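Local coordinates for protein alpha-galacturonidase (Bacillus subtilis, PDB 3FEF) that hydrolyses alpha-1,4-linked di-galacturonate to galacturonic acid as a manganese- and NAD-dependent glycosidase of family 4, at residues 177-182 with 222-227. Sequence-based numbering, arbitrary orientation.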
# COMPACT_ATOMS: atom_id res chain seq x y z
N LYS A 177 26.72 -23.82 4.85
CA LYS A 177 27.82 -24.78 4.97
C LYS A 177 27.97 -25.55 3.66
O LYS A 177 29.09 -25.84 3.23
CB LYS A 177 27.59 -25.75 6.12
CG LYS A 177 27.52 -25.09 7.51
CD LYS A 177 27.32 -26.15 8.61
CE LYS A 177 27.10 -25.52 9.98
NZ LYS A 177 28.26 -24.68 10.39
N LEU A 178 26.84 -25.88 3.03
CA LEU A 178 26.84 -26.57 1.74
C LEU A 178 27.57 -25.72 0.70
O LEU A 178 28.40 -26.22 -0.04
CB LEU A 178 25.42 -26.86 1.28
CG LEU A 178 25.27 -27.34 -0.17
CD1 LEU A 178 25.99 -28.69 -0.35
CD2 LEU A 178 23.81 -27.44 -0.58
N LEU A 179 27.23 -24.44 0.65
CA LEU A 179 27.87 -23.53 -0.28
C LEU A 179 29.37 -23.34 0.05
O LEU A 179 30.20 -23.25 -0.86
CB LEU A 179 27.15 -22.18 -0.26
CG LEU A 179 25.73 -22.11 -0.84
CD1 LEU A 179 25.07 -20.79 -0.42
CD2 LEU A 179 25.76 -22.21 -2.36
N ALA A 180 29.73 -23.27 1.33
CA ALA A 180 31.15 -23.17 1.64
C ALA A 180 31.92 -24.39 1.10
O ALA A 180 32.99 -24.25 0.53
CB ALA A 180 31.38 -23.00 3.14
N GLU A 181 31.36 -25.58 1.26
CA GLU A 181 32.02 -26.78 0.75
C GLU A 181 32.08 -26.82 -0.78
O GLU A 181 33.04 -27.36 -1.35
CB GLU A 181 31.39 -28.05 1.33
CG GLU A 181 31.60 -28.16 2.84
CD GLU A 181 31.22 -29.50 3.40
OE1 GLU A 181 31.02 -30.45 2.62
OE2 GLU A 181 31.12 -29.60 4.64
N MSE A 182 31.08 -26.23 -1.42
CA MSE A 182 31.05 -26.15 -2.87
C MSE A 182 32.18 -25.25 -3.37
O MSE A 182 32.83 -25.56 -4.36
CB MSE A 182 29.69 -25.64 -3.35
CG MSE A 182 29.68 -25.09 -4.76
SE MSE A 182 28.06 -24.01 -5.11
CE MSE A 182 28.65 -22.34 -4.27
N PRO A 222 26.21 -18.62 -10.10
CA PRO A 222 26.67 -19.33 -11.29
C PRO A 222 27.38 -20.63 -10.94
O PRO A 222 27.25 -21.61 -11.65
CB PRO A 222 27.66 -18.34 -11.93
CG PRO A 222 27.11 -17.00 -11.53
CD PRO A 222 26.64 -17.21 -10.11
N ILE A 223 28.12 -20.62 -9.83
CA ILE A 223 28.82 -21.81 -9.36
C ILE A 223 27.85 -22.87 -8.86
O ILE A 223 28.05 -24.06 -9.10
CB ILE A 223 29.80 -21.47 -8.22
CG1 ILE A 223 30.91 -20.57 -8.75
CG2 ILE A 223 30.39 -22.74 -7.64
CD1 ILE A 223 31.97 -20.24 -7.71
N PHE A 224 26.79 -22.46 -8.17
CA PHE A 224 25.81 -23.43 -7.72
C PHE A 224 25.10 -24.03 -8.94
O PHE A 224 24.69 -25.18 -8.92
CB PHE A 224 24.81 -22.79 -6.77
CG PHE A 224 23.86 -23.77 -6.16
CD1 PHE A 224 22.72 -24.17 -6.83
CD2 PHE A 224 24.10 -24.28 -4.89
CE1 PHE A 224 21.82 -25.06 -6.23
CE2 PHE A 224 23.24 -25.17 -4.30
CZ PHE A 224 22.08 -25.56 -4.97
N ARG A 225 24.95 -23.25 -10.00
CA ARG A 225 24.31 -23.78 -11.20
C ARG A 225 25.15 -24.94 -11.79
O ARG A 225 24.60 -25.99 -12.11
CB ARG A 225 24.04 -22.68 -12.23
CG ARG A 225 23.56 -23.22 -13.59
CD ARG A 225 22.72 -22.21 -14.39
NE ARG A 225 22.99 -20.80 -14.08
CZ ARG A 225 24.19 -20.22 -14.14
NH1 ARG A 225 24.30 -18.93 -13.85
NH2 ARG A 225 25.27 -20.91 -14.50
N GLU A 226 26.46 -24.75 -11.90
CA GLU A 226 27.36 -25.84 -12.35
C GLU A 226 27.32 -27.02 -11.41
O GLU A 226 27.20 -28.17 -11.83
CB GLU A 226 28.81 -25.33 -12.48
CG GLU A 226 29.02 -24.51 -13.75
CD GLU A 226 30.05 -23.41 -13.58
OE1 GLU A 226 30.92 -23.54 -12.71
OE2 GLU A 226 29.99 -22.41 -14.32
N PHE A 227 27.44 -26.70 -10.13
CA PHE A 227 27.39 -27.65 -9.06
C PHE A 227 26.13 -28.51 -9.16
O PHE A 227 26.17 -29.73 -8.99
CB PHE A 227 27.36 -26.86 -7.76
CG PHE A 227 27.69 -27.65 -6.56
CD1 PHE A 227 28.85 -28.39 -6.52
CD2 PHE A 227 26.86 -27.61 -5.44
CE1 PHE A 227 29.18 -29.11 -5.41
CE2 PHE A 227 27.18 -28.32 -4.31
CZ PHE A 227 28.34 -29.08 -4.28
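The backbone amide of Phe-227 donates to Ile-223 O over 2.9 Å (N to O), a helical bond that ties together, one turn apart, two residues whose side chains meet selenomethionine Met-182 of the other helix. The contact illustrates Met-aromatic packing between helices: helix 171-187, which follows the last strand of the Rossmann-type parallel sheet, meets helix 220-231 of the C-terminal region nearly at right angles, the local axes 82° apart and 10.9 Å at their closest. No hydrogen bond passes between the segments, so the fit depends on apolar surfaces.

Met-182 does most of the work. With CG anti to the backbone N and chi2 extended, its chain runs across to the second helix, and the bend at chi3 (81°) swings CE aside, so that it lies beside Ile-223 CG2 rather than continuing the chain onward. CG lies over one face of the Phe-227 ring, 3.7 Å from the centroid and 12° off the normal, a CH-pi contact. Met-182 SE continues past that ring, approaching it obliquely, and lies 3.5 Å from Phe-224 CA; its second Met-aromatic contact, with the Phe-224 ring, is also oblique. Ile-223 CG2 packs against both SE and CG of Met-182.

The two leucines extend this buried layer. Leu-179 CD2 touches Phe-224 CD2, approaching that ring obliquely, while its side chain also touches Ile-197 and Val-199 of the neighbouring antiparallel sheet. Phe-259 meets the Phe-224 ring edge-to-face. Leu-178 divides its branches between the two aromatics, CD2 reaching the edge of Phe-224 and CD1 lying 4.2 Å from Phe-227 CE2, near that ring's plane.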